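Local coordinates for putative alpha-galactosidase/melibiase (PDB 4OGZ), which probably hydrolyses terminal, non-reducing alpha-D-galactose residues from alpha-galactosides such as galactose oligosaccharides, galactomannans and galactolipids, at residues V21-A26 with D94-T99; L118-A123 with K168-Y173; A137-D142 with R177-G182; D208-G213 with R243-S248; L216-Y221 with V250-E255. One frame throughout, in Å; residues are numbered along the deposited sequence.

How the contacts relate
The five contacts illustrate how chemistry follows place in a multidomain barrel enzyme. Contacts 3 and 5 form the buried core: each joins neighbouring parallel strands of the same eight-stranded sheet, and regular backbone hydrogen bonds dominate. Contact 2, partly buried, packs two helices against the strands of contact 3 and relies on apolar and CH-pi touches. Contact 4 lies at the surface, where two helix-to-strand turns meet through an alanine and an arginine; its two turns lead into the two strands of contact 5. Contact 1, partly buried, joins the Ig-like domain to the barrel, bringing an edge strand beside the connection between them, with water linking the backbones. It also touches contacts 3, 4 and 5.

Contact 1 (V21-A26 with D94-T99); sequences VGNYPA and DELLLT
One face of the Tyr24 ring is covered by Leu96, whose CD2 sits 3.9 Å from the ring centroid and only 17° off the normal, a CH-pi contact. At the edge of the same ring, Asp94 O comes within 3.6 Å of Tyr24 CE1, and a water in the ring plane joins the two residues: it gives a hydrogen bond to Asp94 O at 2.6 Å and lies 3.2 Å from Tyr24 OH. The Leu96 side chain crosses the tyrosine roughly at right angles; its CG is nearest CZ and CE1, and its CD1 lies near CZ and OH.

Around Gly22 the two backbones run in nearly opposite directions without a direct hydrogen bond. Two more waters bridge them, one between Gly22 O and Leu97 N, the other between Gly22 N and Leu98 N. Gly22 has no side chain, and Leu98 CD1 closes to 3.7 Å from its N. Beyond this pair, Ser248 bonds to Tyr24 N, and the carboxylate of Asp94 has Lys68 as its salt-bridge partner. The arrangement is that of a domain junction, in which an edge strand of an Ig-like sheet, 20-23, is lined by the connection from strand 82-92 to the first barrel strand.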
# COMPACT_ATOMS: atom_id res chain seq x y z
N VAL A 21 -13.74 3.97 1.74
CA VAL A 21 -12.88 4.75 0.89
C VAL A 21 -13.15 6.23 1.13
O VAL A 21 -14.28 6.62 1.39
CB VAL A 21 -13.08 4.41 -0.60
CG1 VAL A 21 -12.85 2.95 -0.81
CG2 VAL A 21 -14.48 4.77 -1.05
N GLY A 22 -12.10 7.04 1.12
CA GLY A 22 -12.23 8.46 1.32
C GLY A 22 -11.74 9.22 0.10
O GLY A 22 -10.88 8.73 -0.66
N ASN A 23 -12.33 10.39 -0.11
CA ASN A 23 -11.95 11.28 -1.17
C ASN A 23 -12.29 12.70 -0.78
O ASN A 23 -13.29 12.90 -0.04
CB ASN A 23 -12.69 10.88 -2.46
CG ASN A 23 -12.03 11.43 -3.72
OD1 ASN A 23 -10.84 11.35 -3.87
ND2 ASN A 23 -12.84 11.99 -4.63
N TYR A 24 -11.53 13.68 -1.25
CA TYR A 24 -11.90 15.06 -1.04
C TYR A 24 -13.15 15.47 -1.85
O TYR A 24 -13.36 15.03 -3.00
CB TYR A 24 -10.83 16.05 -1.42
CG TYR A 24 -9.47 15.89 -0.76
CD1 TYR A 24 -9.35 15.45 0.55
CD2 TYR A 24 -8.29 16.25 -1.45
CE1 TYR A 24 -8.13 15.31 1.15
CE2 TYR A 24 -7.05 16.13 -0.86
CZ TYR A 24 -6.97 15.62 0.44
OH TYR A 24 -5.80 15.53 1.11
N PRO A 25 -13.96 16.34 -1.27
CA PRO A 25 -15.13 16.85 -2.01
C PRO A 25 -14.78 17.58 -3.27
O PRO A 25 -13.74 18.23 -3.33
CB PRO A 25 -15.78 17.85 -1.05
CG PRO A 25 -14.83 18.03 0.09
CD PRO A 25 -13.90 16.85 0.11
N ALA A 26 -15.68 17.46 -4.24
CA ALA A 26 -15.58 18.18 -5.49
C ALA A 26 -14.30 17.80 -6.25
O ALA A 26 -13.88 18.56 -7.09
CB ALA A 26 -15.62 19.67 -5.26
N ASP A 94 -12.16 15.30 4.59
CA ASP A 94 -10.80 15.81 4.68
C ASP A 94 -9.72 14.73 4.63
O ASP A 94 -8.57 15.06 4.76
CB ASP A 94 -10.68 16.61 5.98
CG ASP A 94 -11.70 17.72 6.04
OD1 ASP A 94 -11.95 18.34 4.95
OD2 ASP A 94 -12.30 17.92 7.12
N GLU A 95 -10.10 13.46 4.43
CA GLU A 95 -9.15 12.35 4.55
C GLU A 95 -8.97 11.52 3.27
O GLU A 95 -9.92 11.15 2.59
CB GLU A 95 -9.61 11.43 5.69
CG GLU A 95 -9.74 12.07 7.08
CD GLU A 95 -8.41 12.53 7.67
OE1 GLU A 95 -7.33 12.14 7.15
OE2 GLU A 95 -8.44 13.29 8.67
N LEU A 96 -7.74 11.16 2.96
CA LEU A 96 -7.51 10.13 1.96
C LEU A 96 -6.91 8.88 2.64
O LEU A 96 -6.39 8.94 3.75
CB LEU A 96 -6.60 10.66 0.87
CG LEU A 96 -6.99 11.95 0.16
CD1 LEU A 96 -5.97 12.25 -0.91
CD2 LEU A 96 -8.41 11.90 -0.44
N LEU A 97 -6.97 7.75 1.95
CA LEU A 97 -6.38 6.50 2.43
C LEU A 97 -6.95 6.06 3.79
O LEU A 97 -6.21 5.91 4.77
CB LEU A 97 -4.87 6.62 2.50
CG LEU A 97 -4.19 7.06 1.23
CD1 LEU A 97 -2.67 6.92 1.37
CD2 LEU A 97 -4.70 6.24 0.05
N LEU A 98 -8.25 5.83 3.82
CA LEU A 98 -8.88 5.34 5.06
C LEU A 98 -8.54 3.88 5.34
O LEU A 98 -8.85 3.35 6.41
CB LEU A 98 -10.40 5.56 5.00
CG LEU A 98 -10.79 7.03 4.95
CD1 LEU A 98 -12.30 7.19 4.85
CD2 LEU A 98 -10.29 7.80 6.16
N THR A 99 -7.92 3.24 4.35
CA THR A 99 -7.17 2.02 4.53
C THR A 99 -5.79 2.22 3.89
O THR A 99 -5.63 3.11 3.08
CB THR A 99 -7.92 0.82 3.90
OG1 THR A 99 -7.97 0.95 2.47
CG2 THR A 99 -9.39 0.75 4.47
O HOH W 1 -8.42 7.42 -0.67
O HOH W 2 -9.70 5.66 1.20
O HOH W 3 -6.04 14.59 4.18

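Contact 2 (L118-A123 with K168-Y173); sequences LLLQTA and KYVADY
Helices 116-128 and 166-176 are neighbours in the outer layer of a TIM beta/alpha-barrel, and Leu120 of one is laid on the ring of Tyr173 of the other. The short segments run almost parallel, 6° apart, with axes 10.1 Å from each other. Leu120 CD2 lies over one ring face, offset toward the CG side, at 3.4 Å from Tyr173 CG; CB and CD1 of the same leucine spread over other parts of the ring. Tyr173 reaches across because its ring carbon CG stands opposite the backbone N (chi1 -172°), while its hydroxyl continues past the leucine to a hydrogen bond with Asp124. Arg177 makes a cation-pi contact with this ring as well.

Smaller touches extend the seam. Ala123 CB meets the edge of the tyrosine, 4.3 Å from CE1, and Leu119 CB is 4.1 Å from Val170 CG1. The first helix keeps a polar side chain within itself: Thr122 OG1 donates to Leu118 O at 2.8 Å, from the face of that carbonyl opposite to the one used by Thr122 N. Beneath the seam, Leu119 and Ala123 rest on Ile139 of strand 138-140, Ala123 also meets Phe179, and Leu118 and Thr122 turn to Trp104 of strand 102-105.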
# COMPACT_ATOMS: atom_id res chain seq x y z
N LEU A 118 5.95 -0.55 -19.85
CA LEU A 118 6.05 -1.25 -18.58
C LEU A 118 4.79 -0.94 -17.75
O LEU A 118 4.18 -1.84 -17.15
CB LEU A 118 7.28 -0.79 -17.78
CG LEU A 118 7.37 -1.30 -16.32
CD1 LEU A 118 7.55 -2.83 -16.24
CD2 LEU A 118 8.50 -0.61 -15.55
N LEU A 119 4.44 0.33 -17.71
CA LEU A 119 3.30 0.79 -16.90
C LEU A 119 1.99 0.18 -17.40
O LEU A 119 1.27 -0.38 -16.60
CB LEU A 119 3.22 2.31 -16.84
CG LEU A 119 4.07 3.05 -15.80
CD1 LEU A 119 3.41 3.10 -14.44
CD2 LEU A 119 5.47 2.47 -15.58
N LEU A 120 1.70 0.27 -18.70
CA LEU A 120 0.45 -0.28 -19.21
C LEU A 120 0.45 -1.79 -19.04
O LEU A 120 -0.53 -2.36 -18.59
CB LEU A 120 0.20 0.08 -20.68
CG LEU A 120 0.34 1.53 -21.14
CD1 LEU A 120 -0.11 1.65 -22.56
CD2 LEU A 120 -0.47 2.48 -20.27
N GLN A 121 1.58 -2.47 -19.34
CA GLN A 121 1.68 -3.93 -19.13
C GLN A 121 1.50 -4.36 -17.66
O GLN A 121 0.97 -5.44 -17.38
CB GLN A 121 3.02 -4.49 -19.64
CG GLN A 121 3.18 -4.63 -21.14
CD GLN A 121 4.65 -4.81 -21.57
OE1 GLN A 121 5.55 -4.87 -20.75
NE2 GLN A 121 4.88 -4.87 -22.86
N THR A 122 1.91 -3.52 -16.73
CA THR A 122 1.79 -3.79 -15.32
C THR A 122 0.31 -3.69 -14.92
O THR A 122 -0.21 -4.53 -14.22
CB THR A 122 2.68 -2.83 -14.51
OG1 THR A 122 4.05 -3.23 -14.73
CG2 THR A 122 2.35 -2.87 -13.01
N ALA A 123 -0.36 -2.65 -15.40
CA ALA A 123 -1.81 -2.51 -15.20
C ALA A 123 -2.57 -3.74 -15.76
O ALA A 123 -3.44 -4.29 -15.08
CB ALA A 123 -2.28 -1.23 -15.87
N LYS A 168 -0.05 11.82 -18.90
CA LYS A 168 -1.53 11.75 -18.90
C LYS A 168 -2.05 10.52 -19.67
O LYS A 168 -3.05 9.89 -19.30
CB LYS A 168 -2.13 12.99 -19.52
CG LYS A 168 -3.63 13.03 -19.26
CD LYS A 168 -4.29 14.09 -20.06
CE LYS A 168 -5.68 14.34 -19.56
NZ LYS A 168 -6.49 13.11 -19.53
N TYR A 169 -1.36 10.18 -20.75
CA TYR A 169 -1.74 8.99 -21.46
C TYR A 169 -1.79 7.75 -20.56
O TYR A 169 -2.69 6.92 -20.69
CB TYR A 169 -0.80 8.73 -22.63
CG TYR A 169 -1.39 7.69 -23.55
CD1 TYR A 169 -1.21 6.35 -23.31
CD2 TYR A 169 -2.20 8.06 -24.63
CE1 TYR A 169 -1.75 5.39 -24.15
CE2 TYR A 169 -2.74 7.12 -25.46
CZ TYR A 169 -2.54 5.78 -25.20
OH TYR A 169 -3.09 4.86 -26.06
N VAL A 170 -0.78 7.61 -19.72
CA VAL A 170 -0.69 6.51 -18.80
C VAL A 170 -1.77 6.62 -17.72
O VAL A 170 -2.45 5.68 -17.40
CB VAL A 170 0.64 6.51 -18.13
CG1 VAL A 170 0.67 5.52 -16.99
CG2 VAL A 170 1.73 6.15 -19.19
N ALA A 171 -1.90 7.80 -17.19
CA ALA A 171 -2.97 8.04 -16.24
C ALA A 171 -4.31 7.60 -16.82
O ALA A 171 -5.09 6.94 -16.15
CB ALA A 171 -2.98 9.48 -15.84
N ASP A 172 -4.60 8.03 -18.04
CA ASP A 172 -5.89 7.75 -18.66
C ASP A 172 -6.10 6.25 -18.74
O ASP A 172 -7.19 5.71 -18.43
CB ASP A 172 -5.98 8.40 -20.03
CG ASP A 172 -6.24 9.92 -19.96
OD1 ASP A 172 -6.45 10.47 -18.85
OD2 ASP A 172 -6.19 10.59 -21.02
N TYR A 173 -5.04 5.54 -19.17
CA TYR A 173 -5.13 4.12 -19.34
C TYR A 173 -5.39 3.41 -18.03
O TYR A 173 -6.17 2.44 -17.99
CB TYR A 173 -3.81 3.61 -19.98
CG TYR A 173 -3.84 2.21 -20.37
CD1 TYR A 173 -3.62 1.19 -19.43
CD2 TYR A 173 -4.04 1.85 -21.71
CE1 TYR A 173 -3.58 -0.14 -19.85
CE2 TYR A 173 -4.06 0.53 -22.10
CZ TYR A 173 -3.81 -0.45 -21.17
OH TYR A 173 -3.87 -1.75 -21.57

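Contact 3 (A137-D142 with R177-G182); sequences AYINID and RGFKLG
Backbone hydrogen bonds between residues 137-141 and 180-182 carry this contact. Lys180 N donates to Ala137 O at 2.8 Å, and Ile139 N answers to Lys180 O at 2.7 Å. Ile139 O then receives Gly182 N at 3.0 Å, and Ile141 N closes the series on Gly182 O. CA-H...O contacts from Phe179, Tyr138 and Leu181 accompany these bonds. A further close contact brings Asn140 OD1 to 3.3 Å from Gly182 CA, a closeness that a glycine there permits.

Strands 138-140 and 180-186 are parallel neighbours in the barrel, the two strands of a beta-alpha-beta unit whose crossover helix is 166-176. Gly178, at positive phi, ends that helix in a Schellman motif before the chain enters the second strand.

The apolar contacts divide between the faces of the sheet. On the side that carries Tyr138 and Lys180, Lys180 CB lies over the tyrosine ring, 3.4 Å from Tyr138 CD2; the lysine chain is bent at chi2 and chi4, and NZ bonds to a triethylene glycol probably left from crystallisation. On the side of Ile139, CD1 of that residue sits over the ring of Phe179, 3.8 Å from its centroid, and Ile141 CD1 meets Leu181 CD1 at 4.0 Å. Helices 116-128 and 166-176 cover this second side.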
# COMPACT_ATOMS: atom_id res chain seq x y z
N ALA A 137 -4.35 -1.15 -6.26
CA ALA A 137 -4.85 -0.13 -7.15
C ALA A 137 -3.84 0.91 -7.61
O ALA A 137 -4.02 1.52 -8.67
CB ALA A 137 -6.03 0.61 -6.43
N TYR A 138 -2.89 1.29 -6.75
CA TYR A 138 -1.95 2.37 -7.05
C TYR A 138 -0.84 1.82 -7.91
O TYR A 138 -0.20 0.84 -7.54
CB TYR A 138 -1.36 3.05 -5.79
CG TYR A 138 -2.37 3.96 -5.11
CD1 TYR A 138 -3.31 3.44 -4.22
CD2 TYR A 138 -2.42 5.29 -5.39
CE1 TYR A 138 -4.28 4.24 -3.65
CE2 TYR A 138 -3.39 6.09 -4.85
CZ TYR A 138 -4.32 5.57 -3.96
OH TYR A 138 -5.26 6.43 -3.39
N ILE A 139 -0.60 2.45 -9.06
CA ILE A 139 0.55 2.08 -9.91
C ILE A 139 1.46 3.30 -9.96
O ILE A 139 1.15 4.33 -10.59
CB ILE A 139 0.09 1.63 -11.28
CG1 ILE A 139 -0.69 0.31 -11.13
CG2 ILE A 139 1.27 1.45 -12.25
CD1 ILE A 139 -1.36 -0.17 -12.41
N ASN A 140 2.58 3.19 -9.24
CA ASN A 140 3.40 4.34 -8.94
C ASN A 140 4.70 4.38 -9.74
O ASN A 140 5.50 3.45 -9.71
CB ASN A 140 3.71 4.35 -7.45
CG ASN A 140 2.46 4.54 -6.60
OD1 ASN A 140 1.39 4.83 -7.11
ND2 ASN A 140 2.61 4.40 -5.30
N ILE A 141 4.87 5.48 -10.46
CA ILE A 141 6.12 5.84 -11.10
C ILE A 141 7.05 6.41 -10.05
O ILE A 141 6.68 7.31 -9.34
CB ILE A 141 5.87 6.89 -12.19
CG1 ILE A 141 4.96 6.30 -13.30
CG2 ILE A 141 7.17 7.42 -12.75
CD1 ILE A 141 4.69 7.27 -14.42
N ASP A 142 8.23 5.84 -9.92
CA ASP A 142 9.23 6.38 -9.04
C ASP A 142 10.17 7.30 -9.86
O ASP A 142 9.75 7.95 -10.82
CB ASP A 142 9.99 5.23 -8.34
CG ASP A 142 10.59 5.64 -6.99
OD1 ASP A 142 9.84 5.65 -6.00
OD2 ASP A 142 11.79 5.99 -6.94
N ARG A 177 -9.21 1.44 -16.02
CA ARG A 177 -9.27 0.16 -15.32
C ARG A 177 -9.38 0.26 -13.79
O ARG A 177 -9.28 -0.74 -13.10
CB ARG A 177 -8.01 -0.64 -15.69
CG ARG A 177 -7.97 -1.00 -17.15
CD ARG A 177 -6.55 -1.15 -17.71
NE ARG A 177 -6.65 -1.58 -19.11
CZ ARG A 177 -6.89 -0.76 -20.12
NH1 ARG A 177 -7.02 0.54 -19.93
NH2 ARG A 177 -7.04 -1.25 -21.34
N GLY A 178 -9.57 1.47 -13.27
CA GLY A 178 -9.81 1.66 -11.86
C GLY A 178 -8.53 1.85 -11.06
O GLY A 178 -8.57 1.88 -9.85
N PHE A 179 -7.40 1.99 -11.75
CA PHE A 179 -6.09 2.16 -11.12
C PHE A 179 -5.81 3.63 -10.88
O PHE A 179 -6.37 4.49 -11.54
CB PHE A 179 -4.93 1.58 -11.98
CG PHE A 179 -4.95 0.08 -12.13
CD1 PHE A 179 -4.84 -0.74 -11.03
CD2 PHE A 179 -5.03 -0.51 -13.38
CE1 PHE A 179 -4.84 -2.11 -11.15
CE2 PHE A 179 -5.00 -1.88 -13.53
CZ PHE A 179 -4.94 -2.69 -12.42
N LYS A 180 -4.92 3.88 -9.92
CA LYS A 180 -4.46 5.20 -9.57
C LYS A 180 -3.03 5.34 -10.01
O LYS A 180 -2.27 4.35 -10.01
CB LYS A 180 -4.54 5.42 -8.07
CG LYS A 180 -5.94 5.27 -7.45
CD LYS A 180 -6.89 6.34 -7.96
CE LYS A 180 -8.35 5.99 -7.66
NZ LYS A 180 -8.59 5.80 -6.21
N LEU A 181 -2.69 6.55 -10.46
CA LEU A 181 -1.31 6.84 -10.94
C LEU A 181 -0.53 7.59 -9.87
O LEU A 181 -0.99 8.63 -9.36
CB LEU A 181 -1.33 7.64 -12.22
CG LEU A 181 0.07 8.09 -12.70
CD1 LEU A 181 0.91 6.88 -13.06
CD2 LEU A 181 0.01 9.04 -13.87
N GLY A 182 0.61 7.05 -9.49
CA GLY A 182 1.57 7.71 -8.63
C GLY A 182 2.75 8.26 -9.44
O GLY A 182 3.13 7.69 -10.46

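Contact 4 (D208-G213 with R243-S248); sequences DFASWG and RATDRS
The guanidinium of Arg247 is gripped beside Gly213 by two polar partners: NE bonds to Val214 O, and NH2 forms a salt bridge with Asp215. Together these fix its rotation, and the group lies flat over Gly213, with CA of the glycine 3.5 Å above its middle. A bend at the third side-chain torsion (chi3 90°) turns the chain so that this face can meet the backbone. Nearer the root of the side chain, Arg247 CD comes to 3.4 Å from Ala210 O. NH1 bonds to a triethylene glycol, probably from the crystallisation liquor.

In the barrel, segments 208-213 and 243-248 hold the C-terminal ends of helices 202-211 and 228-244, each followed by a strand, 216-220 and 250-254. In a TIM barrel such turns lie at the end away from the catalytic mouth. Gly213, with a positive phi of 84°, closes the first helix in a Schellman motif, its N-H bonded to Ala210 O.

The apolar part of the contact centres on Ala210. Its CB meets Thr245 CB at 3.6 Å and has Thr245 CG2 close by. Thr245 OG1 bonds back to Leu242 O and also receives a weak hydrogen bond from Arg247 N. Asp246 OD1 comes up beside the alanine, 3.9 Å from Ala210 CB.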
# COMPACT_ATOMS: atom_id res chain seq x y z
N ASP A 208 0.72 20.87 -12.88
CA ASP A 208 1.00 19.96 -13.96
C ASP A 208 0.53 18.55 -13.59
O ASP A 208 -0.17 17.90 -14.35
CB ASP A 208 2.50 19.98 -14.30
CG ASP A 208 2.89 21.19 -15.15
OD1 ASP A 208 1.98 21.97 -15.50
OD2 ASP A 208 4.10 21.35 -15.50
N PHE A 209 0.90 18.09 -12.40
CA PHE A 209 0.57 16.72 -11.94
C PHE A 209 -0.91 16.49 -11.99
O PHE A 209 -1.37 15.49 -12.56
CB PHE A 209 1.12 16.47 -10.51
CG PHE A 209 2.64 16.46 -10.41
CD1 PHE A 209 3.45 16.17 -11.51
CD2 PHE A 209 3.26 16.73 -9.19
CE1 PHE A 209 4.83 16.15 -11.39
CE2 PHE A 209 4.62 16.72 -9.06
CZ PHE A 209 5.43 16.44 -10.17
N ALA A 210 -1.66 17.43 -11.42
CA ALA A 210 -3.10 17.39 -11.49
C ALA A 210 -3.66 17.34 -12.91
O ALA A 210 -4.54 16.50 -13.21
CB ALA A 210 -3.69 18.58 -10.74
N SER A 211 -3.16 18.21 -13.80
CA SER A 211 -3.60 18.18 -15.20
C SER A 211 -3.30 16.84 -15.91
O SER A 211 -4.04 16.45 -16.82
CB SER A 211 -2.99 19.35 -16.00
OG SER A 211 -1.63 19.12 -16.30
N TRP A 212 -2.24 16.13 -15.50
CA TRP A 212 -1.95 14.81 -16.04
C TRP A 212 -2.80 13.70 -15.40
O TRP A 212 -2.73 12.56 -15.84
CB TRP A 212 -0.47 14.42 -15.91
CG TRP A 212 0.48 15.39 -16.47
CD1 TRP A 212 0.26 16.27 -17.52
CD2 TRP A 212 1.85 15.54 -16.12
NE1 TRP A 212 1.41 16.98 -17.80
CE2 TRP A 212 2.37 16.59 -16.92
CE3 TRP A 212 2.66 14.96 -15.15
CZ2 TRP A 212 3.68 17.03 -16.78
CZ3 TRP A 212 3.92 15.40 -15.01
CH2 TRP A 212 4.44 16.41 -15.82
N GLY A 213 -3.60 14.01 -14.37
CA GLY A 213 -4.42 12.98 -13.72
C GLY A 213 -3.71 12.17 -12.66
O GLY A 213 -4.16 11.08 -12.30
N ARG A 243 -3.00 20.26 -2.30
CA ARG A 243 -4.39 20.62 -1.88
C ARG A 243 -4.99 21.82 -2.63
O ARG A 243 -6.20 21.97 -2.63
CB ARG A 243 -4.44 20.92 -0.40
CG ARG A 243 -4.37 19.69 0.47
CD ARG A 243 -4.08 20.08 1.92
NE ARG A 243 -3.80 18.89 2.70
CZ ARG A 243 -4.72 18.10 3.26
NH1 ARG A 243 -6.02 18.38 3.17
NH2 ARG A 243 -4.32 17.01 3.92
N ALA A 244 -4.18 22.69 -3.24
CA ALA A 244 -4.75 23.77 -4.06
C ALA A 244 -5.15 23.28 -5.48
O ALA A 244 -5.77 24.01 -6.23
CB ALA A 244 -3.77 24.93 -4.14
N THR A 245 -4.76 22.07 -5.88
CA THR A 245 -5.22 21.56 -7.18
C THR A 245 -6.69 21.12 -7.12
O THR A 245 -7.31 21.11 -6.06
CB THR A 245 -4.39 20.36 -7.67
OG1 THR A 245 -4.72 19.21 -6.89
CG2 THR A 245 -2.87 20.68 -7.62
N ASP A 246 -7.23 20.74 -8.27
CA ASP A 246 -8.63 20.27 -8.37
C ASP A 246 -8.82 18.75 -8.13
O ASP A 246 -9.84 18.19 -8.48
CB ASP A 246 -9.22 20.69 -9.75
CG ASP A 246 -8.46 20.08 -10.98
OD1 ASP A 246 -7.48 19.33 -10.81
OD2 ASP A 246 -8.85 20.36 -12.14
N ARG A 247 -7.81 18.08 -7.57
CA ARG A 247 -7.80 16.64 -7.36
C ARG A 247 -7.47 16.24 -5.95
O ARG A 247 -6.76 16.93 -5.25
CB ARG A 247 -6.72 15.93 -8.19
CG ARG A 247 -6.95 15.90 -9.64
CD ARG A 247 -5.80 15.17 -10.34
NE ARG A 247 -5.96 13.72 -10.50
CZ ARG A 247 -6.90 13.12 -11.22
NH1 ARG A 247 -7.87 13.84 -11.83
NH2 ARG A 247 -6.92 11.79 -11.29
N SER A 248 -7.90 15.04 -5.59
CA SER A 248 -7.43 14.38 -4.39
C SER A 248 -6.10 13.67 -4.70
O SER A 248 -6.10 12.59 -5.28
CB SER A 248 -8.48 13.37 -3.92
OG SER A 248 -9.63 14.08 -3.45

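Contact 5 (L216-Y221 with V250-E255); sequences LLKYDY and VFSICE
The first torsions of Leu216 and Val250 direct a branch of each toward the other, both opposite their own backbone N: CG of the leucine (chi1 178°) and CG1 of the valine (chi1 171°). Leu216 CD1 presses on Val250 CG1 at 3.5 Å, closer than usual for two methyls. Phe251 and Tyr219 share this preference on the other side of the sheet, where the ring edge of Phe251 meets Tyr219 with CE1 3.7 Å from Tyr219 CB.

Between these side chains the parallel strands 216-220 and 250-254, linked through helix 228-244 as a beta-alpha-beta unit of the barrel, exchange backbone hydrogen bonds. Leu217 N donates to Val250 O at 2.7 Å, and Leu217 O accepts Ser252 N. Tyr219 N follows to Ser252 O at 2.8 Å, whereas the next bond, Cys254 N to Tyr219 O, is weak.

Polarity rises toward the C-terminal ends. Lys218 extends past Ser252 OG and Cys254 SG to a salt bridge with Asp142, and Asp220 OD1 is met by Tyr221 N at 2.9 Å while its OD2 bonds to Tyr184. This is consistent with an interior that is apolar at the N-terminal ends of these strands and polar at their C-terminal ends, where TIM-barrel enzymes have their active sites.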
# COMPACT_ATOMS: atom_id res chain seq x y z
N LEU A 216 -1.18 10.32 -6.85
CA LEU A 216 -0.26 10.18 -5.72
C LEU A 216 1.13 10.78 -6.05
O LEU A 216 1.63 10.59 -7.17
CB LEU A 216 -0.12 8.72 -5.34
CG LEU A 216 0.84 8.40 -4.19
CD1 LEU A 216 0.32 7.19 -3.42
CD2 LEU A 216 2.27 8.13 -4.65
N LEU A 217 1.69 11.51 -5.09
CA LEU A 217 3.04 12.01 -5.18
C LEU A 217 3.90 11.50 -4.03
O LEU A 217 3.62 11.76 -2.87
CB LEU A 217 3.08 13.54 -5.19
CG LEU A 217 4.49 14.13 -5.23
CD1 LEU A 217 5.17 13.89 -6.56
CD2 LEU A 217 4.45 15.62 -4.95
N LYS A 218 4.99 10.82 -4.39
CA LYS A 218 6.04 10.47 -3.48
C LYS A 218 7.02 11.62 -3.56
O LYS A 218 7.42 12.03 -4.66
CB LYS A 218 6.64 9.12 -3.89
CG LYS A 218 7.78 8.62 -3.03
CD LYS A 218 8.34 7.32 -3.55
CE LYS A 218 9.69 7.01 -2.89
NZ LYS A 218 10.27 5.69 -3.35
N TYR A 219 7.37 12.19 -2.42
CA TYR A 219 8.20 13.40 -2.39
C TYR A 219 9.48 13.14 -1.58
O TYR A 219 9.49 13.05 -0.35
CB TYR A 219 7.36 14.57 -1.87
CG TYR A 219 7.84 15.97 -2.26
CD1 TYR A 219 8.17 16.27 -3.57
CD2 TYR A 219 7.87 16.99 -1.33
CE1 TYR A 219 8.54 17.54 -3.94
CE2 TYR A 219 8.22 18.29 -1.68
CZ TYR A 219 8.56 18.57 -2.99
OH TYR A 219 8.94 19.85 -3.33
N ASP A 220 10.59 12.95 -2.30
CA ASP A 220 11.86 12.55 -1.70
C ASP A 220 12.64 13.77 -1.17
O ASP A 220 12.26 14.91 -1.40
CB ASP A 220 12.71 11.79 -2.73
CG ASP A 220 13.50 10.66 -2.13
OD1 ASP A 220 13.80 10.67 -0.91
OD2 ASP A 220 13.81 9.73 -2.91
N TYR A 221 13.71 13.52 -0.43
CA TYR A 221 14.43 14.57 0.27
C TYR A 221 15.94 14.58 -0.05
O TYR A 221 16.72 15.19 0.70
CB TYR A 221 14.15 14.48 1.81
CG TYR A 221 14.35 15.79 2.51
CD1 TYR A 221 13.56 16.88 2.19
CD2 TYR A 221 15.34 15.98 3.46
CE1 TYR A 221 13.75 18.12 2.77
CE2 TYR A 221 15.54 17.22 4.06
CZ TYR A 221 14.70 18.28 3.71
OH TYR A 221 14.83 19.54 4.25
N VAL A 250 -2.72 11.96 -3.16
CA VAL A 250 -2.06 11.37 -2.01
C VAL A 250 -0.65 11.94 -1.91
O VAL A 250 0.11 12.01 -2.90
CB VAL A 250 -2.02 9.82 -2.09
CG1 VAL A 250 -1.14 9.22 -1.01
CG2 VAL A 250 -3.43 9.26 -2.00
N PHE A 251 -0.27 12.31 -0.70
CA PHE A 251 1.04 12.90 -0.45
C PHE A 251 1.88 11.92 0.37
O PHE A 251 1.63 11.72 1.55
CB PHE A 251 0.85 14.24 0.25
CG PHE A 251 2.09 15.08 0.37
CD1 PHE A 251 3.12 14.98 -0.52
CD2 PHE A 251 2.16 16.05 1.35
CE1 PHE A 251 4.22 15.80 -0.42
CE2 PHE A 251 3.25 16.90 1.45
CZ PHE A 251 4.29 16.76 0.57
N SER A 252 2.83 11.26 -0.30
CA SER A 252 3.73 10.29 0.32
C SER A 252 5.02 11.03 0.60
O SER A 252 5.72 11.48 -0.32
CB SER A 252 3.95 9.07 -0.59
OG SER A 252 5.18 8.33 -0.36
N ILE A 253 5.34 11.12 1.89
CA ILE A 253 6.49 11.83 2.38
C ILE A 253 7.64 10.84 2.52
O ILE A 253 7.50 9.75 3.05
CB ILE A 253 6.14 12.51 3.70
CG1 ILE A 253 5.05 13.59 3.39
CG2 ILE A 253 7.35 13.11 4.39
CD1 ILE A 253 4.83 14.57 4.51
N CYS A 254 8.79 11.25 2.02
CA CYS A 254 9.94 10.35 1.92
C CYS A 254 11.21 11.11 2.29
O CYS A 254 11.95 11.63 1.41
CB CYS A 254 10.00 9.75 0.52
SG CYS A 254 11.36 8.56 0.37
N GLU A 255 11.47 11.16 3.60
CA GLU A 255 12.73 11.70 4.13
C GLU A 255 13.38 10.68 5.09
O GLU A 255 14.13 11.04 5.99
CB GLU A 255 12.55 13.09 4.72
CG GLU A 255 11.49 13.22 5.82
CD GLU A 255 11.89 12.53 7.11
OE1 GLU A 255 12.68 13.11 7.89
OE2 GLU A 255 11.41 11.40 7.29